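Local coordinates for protein type 3 secretion system pilotin (Salmonella typhimurium, PDB 6XFJ) that serves as the pilot lipoprotein that brings the secretin InvG to the outer membrane for assembly of the type III secretion injectisome, at residues P38-M41 and D46-Q49; L58-S63 and H76-A81; T32-Q35 and Y40-S43; F34-Q39 and S67-L72. All blocks are in the same frame, centred on the assembly; numbering follows the deposited sequence.

Contact 1 (P38-M41 and D46-Q49); sequences PQYM and DEEQ. With NA (sodium ion), chain V; CD (cadmium ion), chain P.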
loop_
_atom_site.group_PDB
_atom_site.type_symbol
_atom_site.label_atom_id
_atom_site.label_comp_id
_atom_site.label_asym_id
_atom_site.label_seq_id
_atom_site.Cartn_x
_atom_site.Cartn_y
_atom_site.Cartn_z
ATOM N N PRO B 38 -9.568 -9.306 -15.938
ATOM C CA PRO B 38 -11.005 -9.555 -15.851
ATOM C C PRO B 38 -11.385 -11.032 -15.730
ATOM O O PRO B 38 -12.539 -11.320 -15.429
ATOM C CB PRO B 38 -11.531 -8.985 -17.173
ATOM C CG PRO B 38 -10.338 -9.027 -18.105
ATOM C CD PRO B 38 -9.157 -8.722 -17.206
ATOM N N GLN B 39 -10.452 -11.945 -15.967
ATOM C CA GLN B 39 -10.702 -13.395 -15.677
ATOM C C GLN B 39 -11.212 -13.607 -14.243
ATOM O O GLN B 39 -12.026 -14.510 -13.986
ATOM C CB GLN B 39 -9.457 -14.245 -15.946
ATOM C CG GLN B 39 -9.656 -15.732 -15.729
ATOM C CD GLN B 39 -10.806 -16.361 -16.497
ATOM O OE1 GLN B 39 -11.170 -15.950 -17.619
ATOM N NE2 GLN B 39 -11.375 -17.394 -15.877
ATOM N N TYR B 40 -10.740 -12.816 -13.302
ATOM C CA TYR B 40 -11.150 -12.946 -11.889
ATOM C C TYR B 40 -12.603 -12.535 -11.652
ATOM O O TYR B 40 -13.142 -12.904 -10.599
ATOM C CB TYR B 40 -10.154 -12.240 -10.981
ATOM C CG TYR B 40 -8.807 -12.886 -11.101
ATOM C CD1 TYR B 40 -8.624 -14.182 -10.640
ATOM C CD2 TYR B 40 -7.712 -12.219 -11.615
ATOM C CE1 TYR B 40 -7.394 -14.799 -10.759
ATOM C CE2 TYR B 40 -6.463 -12.819 -11.696
ATOM C CZ TYR B 40 -6.306 -14.132 -11.294
ATOM O OH TYR B 40 -5.072 -14.735 -11.403
ATOM N N MET B 41 -13.232 -11.816 -12.575
ATOM C CA MET B 41 -14.680 -11.523 -12.499
ATOM C C MET B 41 -15.474 -12.586 -13.271
ATOM O O MET B 41 -16.676 -12.686 -13.040
ATOM C CB MET B 41 -14.974 -10.131 -13.052
ATOM C CG MET B 41 -14.551 -9.028 -12.100
ATOM S SD MET B 41 -12.834 -8.530 -12.275
ATOM C CE MET B 41 -13.039 -7.458 -13.704
ATOM N N ASP B 46 -11.539 -18.971 -9.848
ATOM C CA ASP B 46 -10.212 -18.328 -10.016
ATOM C C ASP B 46 -10.010 -17.244 -8.955
ATOM O O ASP B 46 -8.899 -17.067 -8.491
ATOM C CB ASP B 46 -10.049 -17.772 -11.421
ATOM C CG ASP B 46 -9.855 -18.826 -12.505
ATOM O OD1 ASP B 46 -9.626 -20.015 -12.164
ATOM O OD2 ASP B 46 -9.901 -18.454 -13.683
ATOM N N GLU B 47 -11.073 -16.511 -8.629
ATOM C CA GLU B 47 -10.974 -15.433 -7.624
ATOM C C GLU B 47 -10.676 -16.029 -6.259
ATOM O O GLU B 47 -9.902 -15.454 -5.519
ATOM C CB GLU B 47 -12.246 -14.594 -7.608
ATOM C CG GLU B 47 -12.230 -13.475 -6.592
ATOM C CD GLU B 47 -11.132 -12.415 -6.796
ATOM O OE1 GLU B 47 -10.406 -12.494 -7.779
ATOM O OE2 GLU B 47 -11.010 -11.484 -5.944
ATOM N N GLU B 48 -11.252 -17.201 -5.973
ATOM C CA GLU B 48 -11.017 -17.869 -4.676
ATOM C C GLU B 48 -9.541 -18.235 -4.633
ATOM O O GLU B 48 -8.890 -18.059 -3.558
ATOM C CB GLU B 48 -11.837 -19.148 -4.532
ATOM C CG GLU B 48 -13.331 -18.982 -4.301
ATOM C CD GLU B 48 -14.153 -20.275 -4.307
ATOM O OE1 GLU B 48 -13.546 -21.369 -4.307
ATOM O OE2 GLU B 48 -15.378 -20.166 -4.248
ATOM N N GLN B 49 -9.013 -18.806 -5.704
ATOM C CA GLN B 49 -7.604 -19.173 -5.781
ATOM C C GLN B 49 -6.744 -17.927 -5.610
ATOM O O GLN B 49 -5.744 -18.002 -4.918
ATOM C CB GLN B 49 -7.245 -19.949 -7.034
ATOM C CG GLN B 49 -7.888 -21.325 -7.100
ATOM C CD GLN B 49 -7.477 -22.037 -8.369
ATOM O OE1 GLN B 49 -6.383 -21.841 -8.886
ATOM N NE2 GLN B 49 -8.354 -22.882 -8.885
HETATM NA NA NA V . -9.824 -20.088 -15.132
HETATM CD CD CD P . -15.645 -22.461 -4.332
HETATM O O HOH W 1 -15.754 -22.238 -1.972
#

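Contact 2 (L58-S63 and H76-A81); sequences LLEPGS and HERLQA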
loop_
_atom_site.group_PDB
_atom_site.type_symbol
_atom_site.label_atom_id
_atom_site.label_comp_id
_atom_site.label_asym_id
_atom_site.label_seq_id
_atom_site.Cartn_x
_atom_site.Cartn_y
_atom_site.Cartn_z
ATOM N N LEU B 58 0.600 -11.999 1.734
ATOM C CA LEU B 58 0.586 -10.964 2.775
ATOM C C LEU B 58 1.161 -11.473 4.098
ATOM O O LEU B 58 1.480 -10.648 4.947
ATOM C CB LEU B 58 -0.811 -10.410 2.947
ATOM C CG LEU B 58 -1.349 -9.634 1.745
ATOM C CD1 LEU B 58 -2.762 -9.193 2.093
ATOM C CD2 LEU B 58 -0.469 -8.436 1.347
ATOM N N LEU B 59 1.344 -12.775 4.259
ATOM C CA LEU B 59 1.951 -13.347 5.491
ATOM C C LEU B 59 3.472 -13.266 5.405
ATOM O O LEU B 59 4.153 -13.427 6.427
ATOM C CB LEU B 59 1.509 -14.800 5.660
ATOM C CG LEU B 59 0.123 -14.968 6.255
ATOM C CD1 LEU B 59 -0.326 -16.429 6.148
ATOM C CD2 LEU B 59 0.115 -14.569 7.708
ATOM N N GLU B 60 4.034 -13.089 4.220
ATOM C CA GLU B 60 5.484 -13.186 4.012
ATOM C C GLU B 60 6.180 -11.919 4.471
ATOM O O GLU B 60 5.834 -10.855 3.994
ATOM C CB GLU B 60 5.773 -13.578 2.591
ATOM C CG GLU B 60 5.088 -14.874 2.296
ATOM C CD GLU B 60 5.344 -15.404 0.917
ATOM O OE1 GLU B 60 5.810 -14.592 0.106
ATOM O OE2 GLU B 60 5.055 -16.620 0.676
ATOM N N PRO B 61 7.223 -12.007 5.318
ATOM C CA PRO B 61 7.939 -10.786 5.654
ATOM C C PRO B 61 8.571 -10.152 4.396
ATOM O O PRO B 61 8.676 -8.940 4.380
ATOM C CB PRO B 61 8.940 -11.206 6.721
ATOM C CG PRO B 61 8.932 -12.686 6.718
ATOM C CD PRO B 61 7.692 -13.185 6.047
ATOM N N GLY B 62 8.947 -10.923 3.372
ATOM C CA GLY B 62 9.518 -10.372 2.119
ATOM C C GLY B 62 8.538 -9.466 1.388
ATOM O O GLY B 62 8.961 -8.612 0.599
ATOM N N SER B 63 7.246 -9.609 1.640
ATOM C CA SER B 63 6.177 -8.841 1.006
ATOM C C SER B 63 5.706 -7.713 1.905
ATOM O O SER B 63 4.809 -7.000 1.497
ATOM C CB SER B 63 5.054 -9.722 0.584
ATOM O OG SER B 63 5.539 -10.603 -0.405
ATOM N N HIS B 76 -1.230 -13.351 -8.474
ATOM C CA HIS B 76 -1.604 -13.772 -9.825
ATOM C C HIS B 76 -0.450 -14.561 -10.428
ATOM O O HIS B 76 -0.686 -15.589 -11.074
ATOM C CB HIS B 76 -1.946 -12.525 -10.603
ATOM C CG HIS B 76 -2.074 -12.726 -12.055
ATOM N ND1 HIS B 76 -3.125 -13.391 -12.623
ATOM C CD2 HIS B 76 -1.289 -12.263 -13.067
ATOM C CE1 HIS B 76 -2.988 -13.355 -13.949
ATOM N NE2 HIS B 76 -1.846 -12.697 -14.241
ATOM N N GLU B 77 0.746 -14.036 -10.344
ATOM C CA GLU B 77 1.920 -14.695 -10.955
ATOM C C GLU B 77 2.205 -16.029 -10.305
ATOM O O GLU B 77 2.608 -16.959 -10.988
ATOM C CB GLU B 77 3.131 -13.765 -10.880
ATOM C CG GLU B 77 3.032 -12.558 -11.789
ATOM C CD GLU B 77 4.222 -11.614 -11.832
ATOM O OE1 GLU B 77 5.289 -12.047 -11.616
ATOM O OE2 GLU B 77 4.031 -10.459 -12.197
ATOM N N ARG B 78 1.994 -16.121 -8.996
ATOM C CA ARG B 78 2.191 -17.412 -8.331
ATOM C C ARG B 78 1.160 -18.430 -8.894
ATOM O O ARG B 78 1.517 -19.617 -9.098
ATOM C CB ARG B 78 2.082 -17.316 -6.807
ATOM C CG ARG B 78 3.233 -16.553 -6.173
ATOM C CD ARG B 78 3.075 -16.439 -4.665
ATOM N NE ARG B 78 4.159 -15.680 -4.070
ATOM C CZ ARG B 78 4.423 -15.624 -2.771
ATOM N NH1 ARG B 78 3.667 -16.297 -1.918
ATOM N NH2 ARG B 78 5.415 -14.862 -2.342
ATOM N N LEU B 79 -0.087 -18.018 -9.115
ATOM C CA LEU B 79 -1.096 -18.894 -9.743
ATOM C C LEU B 79 -0.605 -19.309 -11.126
ATOM O O LEU B 79 -0.788 -20.474 -11.470
ATOM C CB LEU B 79 -2.435 -18.182 -9.882
ATOM C CG LEU B 79 -3.231 -18.048 -8.597
ATOM C CD1 LEU B 79 -4.621 -17.502 -8.888
ATOM C CD2 LEU B 79 -3.339 -19.398 -7.908
ATOM N N GLN B 80 -0.094 -18.366 -11.923
ATOM C CA GLN B 80 0.318 -18.703 -13.293
ATOM C C GLN B 80 1.495 -19.675 -13.285
ATOM O O GLN B 80 1.627 -20.417 -14.275
ATOM C CB GLN B 80 0.669 -17.420 -14.037
ATOM C CG GLN B 80 -0.535 -16.545 -14.341
ATOM C CD GLN B 80 -0.296 -15.563 -15.455
ATOM O OE1 GLN B 80 -1.147 -15.349 -16.317
ATOM N NE2 GLN B 80 0.879 -14.973 -15.455
ATOM N N ALA B 81 2.355 -19.647 -12.268
ATOM C CA ALA B 81 3.644 -20.376 -12.270
ATOM C C ALA B 81 3.438 -21.782 -11.746
ATOM O O ALA B 81 4.439 -22.534 -11.756
ATOM C CB ALA B 81 4.695 -19.685 -11.451
#

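Contact 3 (T32-Q35 and Y40-S43); sequences TFFQ and YMRS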
loop_
_atom_site.group_PDB
_atom_site.type_symbol
_atom_site.label_atom_id
_atom_site.label_comp_id
_atom_site.label_asym_id
_atom_site.label_seq_id
_atom_site.Cartn_x
_atom_site.Cartn_y
_atom_site.Cartn_z
ATOM N N THR B 32 -7.473 -1.047 -10.333
ATOM C CA THR B 32 -6.568 -1.152 -11.503
ATOM C C THR B 32 -6.244 -2.616 -11.783
ATOM O O THR B 32 -6.364 -3.096 -12.923
ATOM C CB THR B 32 -5.286 -0.345 -11.297
ATOM O OG1 THR B 32 -5.673 1.027 -11.167
ATOM C CG2 THR B 32 -4.324 -0.459 -12.467
ATOM N N PHE B 33 -5.865 -3.350 -10.750
ATOM C CA PHE B 33 -5.473 -4.761 -10.918
ATOM C C PHE B 33 -6.639 -5.536 -11.537
ATOM O O PHE B 33 -6.443 -6.258 -12.510
ATOM C CB PHE B 33 -5.101 -5.367 -9.556
ATOM C CG PHE B 33 -4.880 -6.842 -9.705
ATOM C CD1 PHE B 33 -3.671 -7.335 -10.152
ATOM C CD2 PHE B 33 -5.936 -7.727 -9.540
ATOM C CE1 PHE B 33 -3.510 -8.699 -10.358
ATOM C CE2 PHE B 33 -5.762 -9.098 -9.714
ATOM C CZ PHE B 33 -4.557 -9.556 -10.144
ATOM N N PHE B 34 -7.853 -5.386 -11.005
ATOM C CA PHE B 34 -9.000 -6.202 -11.485
ATOM C C PHE B 34 -9.424 -5.773 -12.886
ATOM O O PHE B 34 -9.741 -6.631 -13.677
ATOM C CB PHE B 34 -10.125 -6.214 -10.456
ATOM C CG PHE B 34 -9.774 -7.149 -9.330
ATOM C CD1 PHE B 34 -9.726 -8.521 -9.540
ATOM C CD2 PHE B 34 -9.394 -6.659 -8.092
ATOM C CE1 PHE B 34 -9.366 -9.393 -8.514
ATOM C CE2 PHE B 34 -8.994 -7.531 -7.103
ATOM C CZ PHE B 34 -8.970 -8.876 -7.322
ATOM N N GLN B 35 -9.303 -4.484 -13.198
ATOM C CA GLN B 35 -9.619 -4.015 -14.575
ATOM C C GLN B 35 -8.645 -4.655 -15.568
ATOM O O GLN B 35 -9.069 -4.939 -16.707
ATOM C CB GLN B 35 -9.617 -2.488 -14.657
ATOM C CG GLN B 35 -10.769 -1.890 -13.865
ATOM C CD GLN B 35 -10.701 -0.380 -13.786
ATOM O OE1 GLN B 35 -9.621 0.208 -13.838
ATOM N NE2 GLN B 35 -11.854 0.267 -13.642
ATOM N N TYR B 40 -10.740 -12.816 -13.302
ATOM C CA TYR B 40 -11.150 -12.946 -11.889
ATOM C C TYR B 40 -12.603 -12.535 -11.652
ATOM O O TYR B 40 -13.142 -12.904 -10.599
ATOM C CB TYR B 40 -10.154 -12.240 -10.981
ATOM C CG TYR B 40 -8.807 -12.886 -11.101
ATOM C CD1 TYR B 40 -8.624 -14.182 -10.640
ATOM C CD2 TYR B 40 -7.712 -12.219 -11.615
ATOM C CE1 TYR B 40 -7.394 -14.799 -10.759
ATOM C CE2 TYR B 40 -6.463 -12.819 -11.696
ATOM C CZ TYR B 40 -6.306 -14.132 -11.294
ATOM O OH TYR B 40 -5.072 -14.735 -11.403
ATOM N N MET B 41 -13.232 -11.816 -12.575
ATOM C CA MET B 41 -14.680 -11.523 -12.499
ATOM C C MET B 41 -15.474 -12.586 -13.271
ATOM O O MET B 41 -16.676 -12.686 -13.040
ATOM C CB MET B 41 -14.974 -10.131 -13.052
ATOM C CG MET B 41 -14.551 -9.028 -12.100
ATOM S SD MET B 41 -12.834 -8.530 -12.275
ATOM C CE MET B 41 -13.039 -7.458 -13.704
ATOM N N ARG B 42 -14.831 -13.356 -14.164
ATOM C CA ARG B 42 -15.495 -14.403 -14.964
ATOM C C ARG B 42 -15.569 -15.729 -14.206
ATOM O O ARG B 42 -16.526 -16.486 -14.469
ATOM C CB ARG B 42 -14.761 -14.569 -16.287
ATOM C CG ARG B 42 -14.941 -13.364 -17.189
ATOM C CD ARG B 42 -14.590 -13.679 -18.619
ATOM N NE ARG B 42 -13.153 -13.779 -18.832
ATOM C CZ ARG B 42 -12.355 -12.805 -19.286
ATOM N NH1 ARG B 42 -12.826 -11.599 -19.569
ATOM N NH2 ARG B 42 -11.067 -13.049 -19.444
ATOM N N SER B 43 -14.645 -16.006 -13.291
ATOM C CA SER B 43 -14.570 -17.313 -12.612
ATOM C C SER B 43 -14.524 -17.044 -11.114
ATOM O O SER B 43 -13.463 -16.566 -10.602
ATOM C CB SER B 43 -13.353 -18.039 -13.058
ATOM O OG SER B 43 -13.186 -19.187 -12.276
#

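Contact 4 (F34-Q39 and S67-L72); sequences FQEHPQ and SIYQTL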
loop_
_atom_site.group_PDB
_atom_site.type_symbol
_atom_site.label_atom_id
_atom_site.label_comp_id
_atom_site.label_asym_id
_atom_site.label_seq_id
_atom_site.Cartn_x
_atom_site.Cartn_y
_atom_site.Cartn_z
ATOM N N PHE B 34 -7.853 -5.386 -11.005
ATOM C CA PHE B 34 -9.000 -6.202 -11.485
ATOM C C PHE B 34 -9.424 -5.773 -12.886
ATOM O O PHE B 34 -9.741 -6.631 -13.677
ATOM C CB PHE B 34 -10.125 -6.214 -10.456
ATOM C CG PHE B 34 -9.774 -7.149 -9.330
ATOM C CD1 PHE B 34 -9.726 -8.521 -9.540
ATOM C CD2 PHE B 34 -9.394 -6.659 -8.092
ATOM C CE1 PHE B 34 -9.366 -9.393 -8.514
ATOM C CE2 PHE B 34 -8.994 -7.531 -7.103
ATOM C CZ PHE B 34 -8.970 -8.876 -7.322
ATOM N N GLN B 35 -9.303 -4.484 -13.198
ATOM C CA GLN B 35 -9.619 -4.015 -14.575
ATOM C C GLN B 35 -8.645 -4.655 -15.568
ATOM O O GLN B 35 -9.069 -4.939 -16.707
ATOM C CB GLN B 35 -9.617 -2.488 -14.657
ATOM C CG GLN B 35 -10.769 -1.890 -13.865
ATOM C CD GLN B 35 -10.701 -0.380 -13.786
ATOM O OE1 GLN B 35 -9.621 0.208 -13.838
ATOM N NE2 GLN B 35 -11.854 0.267 -13.642
ATOM N N GLU B 36 -7.386 -4.857 -15.167
ATOM C CA GLU B 36 -6.295 -5.434 -16.011
ATOM C C GLU B 36 -6.443 -6.974 -16.076
ATOM O O GLU B 36 -5.753 -7.584 -16.890
ATOM C CB GLU B 36 -4.907 -5.083 -15.441
ATOM C CG GLU B 36 -4.437 -3.664 -15.654
ATOM C CD GLU B 36 -3.160 -3.335 -14.891
ATOM O OE1 GLU B 36 -2.693 -4.229 -14.126
ATOM O OE2 GLU B 36 -2.611 -2.202 -15.078
ATOM N N HIS B 37 -7.198 -7.582 -15.146
ATOM C CA HIS B 37 -7.286 -9.064 -15.025
ATOM C C HIS B 37 -8.742 -9.484 -14.890
ATOM O O HIS B 37 -9.094 -10.121 -13.887
ATOM C CB HIS B 37 -6.429 -9.544 -13.847
ATOM C CG HIS B 37 -4.994 -9.172 -13.949
ATOM N ND1 HIS B 37 -4.508 -7.925 -13.517
ATOM C CD2 HIS B 37 -3.920 -9.878 -14.384
ATOM C CE1 HIS B 37 -3.193 -7.880 -13.735
ATOM N NE2 HIS B 37 -2.810 -9.059 -14.268
ATOM N N PRO B 38 -9.568 -9.306 -15.938
ATOM C CA PRO B 38 -11.005 -9.555 -15.851
ATOM C C PRO B 38 -11.385 -11.032 -15.730
ATOM O O PRO B 38 -12.539 -11.320 -15.429
ATOM C CB PRO B 38 -11.531 -8.985 -17.173
ATOM C CG PRO B 38 -10.338 -9.027 -18.105
ATOM C CD PRO B 38 -9.157 -8.722 -17.206
ATOM N N GLN B 39 -10.452 -11.945 -15.967
ATOM C CA GLN B 39 -10.702 -13.395 -15.677
ATOM C C GLN B 39 -11.212 -13.607 -14.243
ATOM O O GLN B 39 -12.026 -14.510 -13.986
ATOM C CB GLN B 39 -9.457 -14.245 -15.946
ATOM C CG GLN B 39 -9.656 -15.732 -15.729
ATOM C CD GLN B 39 -10.806 -16.361 -16.497
ATOM O OE1 GLN B 39 -11.170 -15.950 -17.619
ATOM N NE2 GLN B 39 -11.375 -17.394 -15.877
ATOM N N SER B 67 2.854 -2.896 -2.068
ATOM C CA SER B 67 1.497 -2.344 -2.209
ATOM C C SER B 67 0.458 -3.409 -2.453
ATOM O O SER B 67 0.794 -4.553 -2.827
ATOM C CB SER B 67 1.475 -1.332 -3.323
ATOM O OG SER B 67 1.580 -1.991 -4.567
ATOM N N ILE B 68 -0.836 -3.071 -2.350
ATOM C CA ILE B 68 -1.890 -4.031 -2.765
ATOM C C ILE B 68 -1.704 -4.374 -4.233
ATOM O O ILE B 68 -1.960 -5.499 -4.604
ATOM C CB ILE B 68 -3.282 -3.560 -2.389
ATOM C CG1 ILE B 68 -4.230 -4.757 -2.400
ATOM C CG2 ILE B 68 -3.726 -2.393 -3.321
ATOM C CD1 ILE B 68 -5.590 -4.419 -1.911
ATOM N N TYR B 69 -1.340 -3.406 -5.101
ATOM C CA TYR B 69 -1.193 -3.747 -6.519
ATOM C C TYR B 69 -0.116 -4.835 -6.651
ATOM O O TYR B 69 -0.282 -5.806 -7.369
ATOM C CB TYR B 69 -0.850 -2.488 -7.340
ATOM C CG TYR B 69 -0.751 -2.817 -8.805
ATOM C CD1 TYR B 69 -1.870 -2.842 -9.636
ATOM C CD2 TYR B 69 0.463 -3.161 -9.358
ATOM C CE1 TYR B 69 -1.808 -3.261 -10.941
ATOM C CE2 TYR B 69 0.534 -3.521 -10.706
ATOM C CZ TYR B 69 -0.599 -3.579 -11.504
ATOM O OH TYR B 69 -0.506 -3.922 -12.819
ATOM N N GLN B 70 1.023 -4.586 -6.033
ATOM C CA GLN B 70 2.209 -5.477 -6.164
ATOM C C GLN B 70 1.894 -6.864 -5.569
ATOM O O GLN B 70 2.315 -7.848 -6.129
ATOM C CB GLN B 70 3.386 -4.886 -5.415
ATOM C CG GLN B 70 3.898 -3.624 -6.115
ATOM C CD GLN B 70 4.641 -2.649 -5.242
ATOM O OE1 GLN B 70 4.869 -2.886 -4.068
ATOM N NE2 GLN B 70 4.994 -1.468 -5.795
ATOM N N THR B 71 1.119 -6.893 -4.487
ATOM C CA THR B 71 0.816 -8.203 -3.864
ATOM C C THR B 71 -0.290 -8.942 -4.588
ATOM O O THR B 71 -0.224 -10.172 -4.665
ATOM C CB THR B 71 0.569 -8.027 -2.387
ATOM O OG1 THR B 71 -0.447 -7.085 -2.156
ATOM C CG2 THR B 71 1.844 -7.622 -1.675
ATOM N N LEU B 72 -1.293 -8.281 -5.124
ATOM C CA LEU B 72 -2.259 -8.939 -6.042
ATOM C C LEU B 72 -1.521 -9.516 -7.249
ATOM O O LEU B 72 -1.792 -10.604 -7.695
ATOM C CB LEU B 72 -3.379 -7.984 -6.440
ATOM C CG LEU B 72 -4.417 -7.664 -5.380
ATOM C CD1 LEU B 72 -5.260 -6.489 -5.759
ATOM C CD2 LEU B 72 -5.313 -8.892 -5.103
#

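Contact 1 (P38-M41 and D46-Q49)
Gln-39 and Asp-46 meet amide to carboxylate, with the two planes turned 59° apart. NE2 of Gln-39 donates to OD2 of Asp-46 over 2.8 Å; OD2 lies close to the amide plane of Gln-39, while the donor meets OD2 on its anti side, 27° out of the carboxylate plane. The glutamine gets there because CG stands anti to the backbone N (chi1 -178°) and the chain then bends at chi2. OD2 has a second task: it binds a sodium ion at 2.2 Å, while Asp-46 OD1 lies farther from the ion at 3.0 Å. Amide donor and cation converge on one oxygen, which would be expected to stabilise its negative charge. Deeper in, the ring of Tyr-40 presents its edge to the backbone of the next helix, CE1 lying 3.5 Å from the carbonyl O of Asp-46. Its phenol OH is bonded to His-76. Glu-47 crosses Tyr-40 at about a right angle and brings OE1 within 3.2 Å of Tyr-40 CB. On the outer side Glu-48 chelates a cadmium ion through both carboxylate oxygens, joined there by Glu-45. Here the weakly bonded turn 39-42 packs on the start of helix 44-59, metal ions at the surface.

Contact 2 (L58-S63 and H76-A81)
The backbone of 58-63 leaves a helix end at Leu-59, runs extended through Glu-60 (psi 128°) and closes into a 3-10 turn in which Ser-63 N bonds to Glu-60 O at 3.0 Å, whereas 76-80 is the last part of helix 68-80. The two backbones stay well apart, and the link between them is made by Glu-60 and Arg-78, whose side chains come from opposite directions. Both are stretched out: Arg-78 runs at full length to its guanidinium, and Glu-60 continues straight on from CG. The carboxylate meets the edge of the guanidinium in a two-pronged salt bridge. NH2 of Arg-78 donates to OE1 of Glu-60 in a nearly straight bond (173°), modelled at 2.5 Å, so unusually short that the exact length is doubtful. The second prong, from Arg-78 NH1 to Glu-60 OE2, measures 3.0 Å and is less direct, the donor standing above the carboxylate plane. The two flat groups are 40° apart, so the pairing is not coplanar. The arginine also lies against Glu-53 and Val-57 of helix 44-59. This is a bidentate surface salt bridge, tying the loop after helix 44-59 to helix 68-80 in a small all-helical fold.

Contact 3 (T32-Q35 and Y40-S43)
This is a buried apolar contact at the turn where helix 25-36 gives way to the short helix 39-42, and the evidence lies in how three aromatic rings and one thioether are set. Phe-34 directs the edge of its ring at Tyr-40, its CE1 lying 3.8 Å from Tyr-40 CB, and the two side chains cross at about a right angle. Phe-33 takes the other part of the tyrosine: its CZ is 4.1 Å from Tyr-40 CE2, the two side chains meeting at a slant. The two phenylalanines also pack on each other, CD2 of Phe-33 standing 3.7 Å above the centre of the Phe-34 ring. Met-41 folds back toward the helix end through bends at chi2 and chi3 (87° and 80°). Its SD comes to 4.0 Å from Phe-34 CB and makes an oblique Met-aromatic contact, 5.3 Å from the centroid of the Phe-34 ring, and its methyl CE rests 3.4 Å from the carbonyl O of Phe-34. Around this cluster, Leu-50 of helix 44-59 touches both Phe-33 and Tyr-40, helix 68-80 adds Leu-72 against Phe-33 and Leu-79 against Tyr-40, and Ser-7 and Ser-15 of the second subunit pack on Met-41 and Phe-34.

Contact 4 (F34-Q39 and S67-L72)
Glu-36 and Tyr-69 join the end of helix 25-36 to the first turn of helix 68-80 within the all-helical pilotin fold, on the exposed side of a small apolar contact. From CB the side chain of Tyr-69 sets off directly opposite the backbone N (chi1 -178°), and the tyrosine runs outward along its ring. At the far end, CE1 and CZ both come to 3.4 Å from Glu-36 OE1. The tip, OH, donates to that same OE1 of Glu-36 at 2.6 Å, and OE1 accepts on its syn lone pair, the side of the other carboxylate oxygen. OE1 lies near the plane of the ring, at its edge, while the carboxylate plane stands 85° to it. Glu-36 holds its carboxylate out at full length to reach across. Farther in, Phe-34 CE2 touches Leu-72 CD1 at 4.1 Å, the side chains crossing at roughly a right angle. The tyrosine's helix begins with a capping box: Ser-67 OG accepts from Gln-70 N, and Gln-70 OE1 accepts in return from Ser-67 N at 2.8 Å. Both side chains also bond to the second subunit, Ser-67 OG to Asn-65 O and Gln-70 OE1 to Gln-70 NE2 of that chain, so this helix start forms part of the dimer contact. The carbonyl O of Ser-67 is gripped twice by Thr-71, one turn on, through its backbone N and through OG1, the latter at 2.9 Å.

Overall arrangement
Contacts 1, 3 and 4 cluster on one side of the chain's centre, contacts 1 and 3 about 6 Å and contacts 3 and 4 about 7 Å apart between centres. Phe-34 joins contacts 3 and 4, and its CE1 also lies 3.4 Å from Glu-47 OE1 of contact 1. Contact 2 is more distant, its centre about 16 Å from that of contact 1, though about 12 Å from that of contact 4, with which it shares helix 68-80. A probable hydrogen bond of 2.7 Å between Tyr-40 OH and His-76 ND1 ties contacts 1 and 2. Sodium and cadmium ions sit at contact 1; the Glu-60 side chain is about 9 Å from a cadmium ion. All four contacts touch the second subunit.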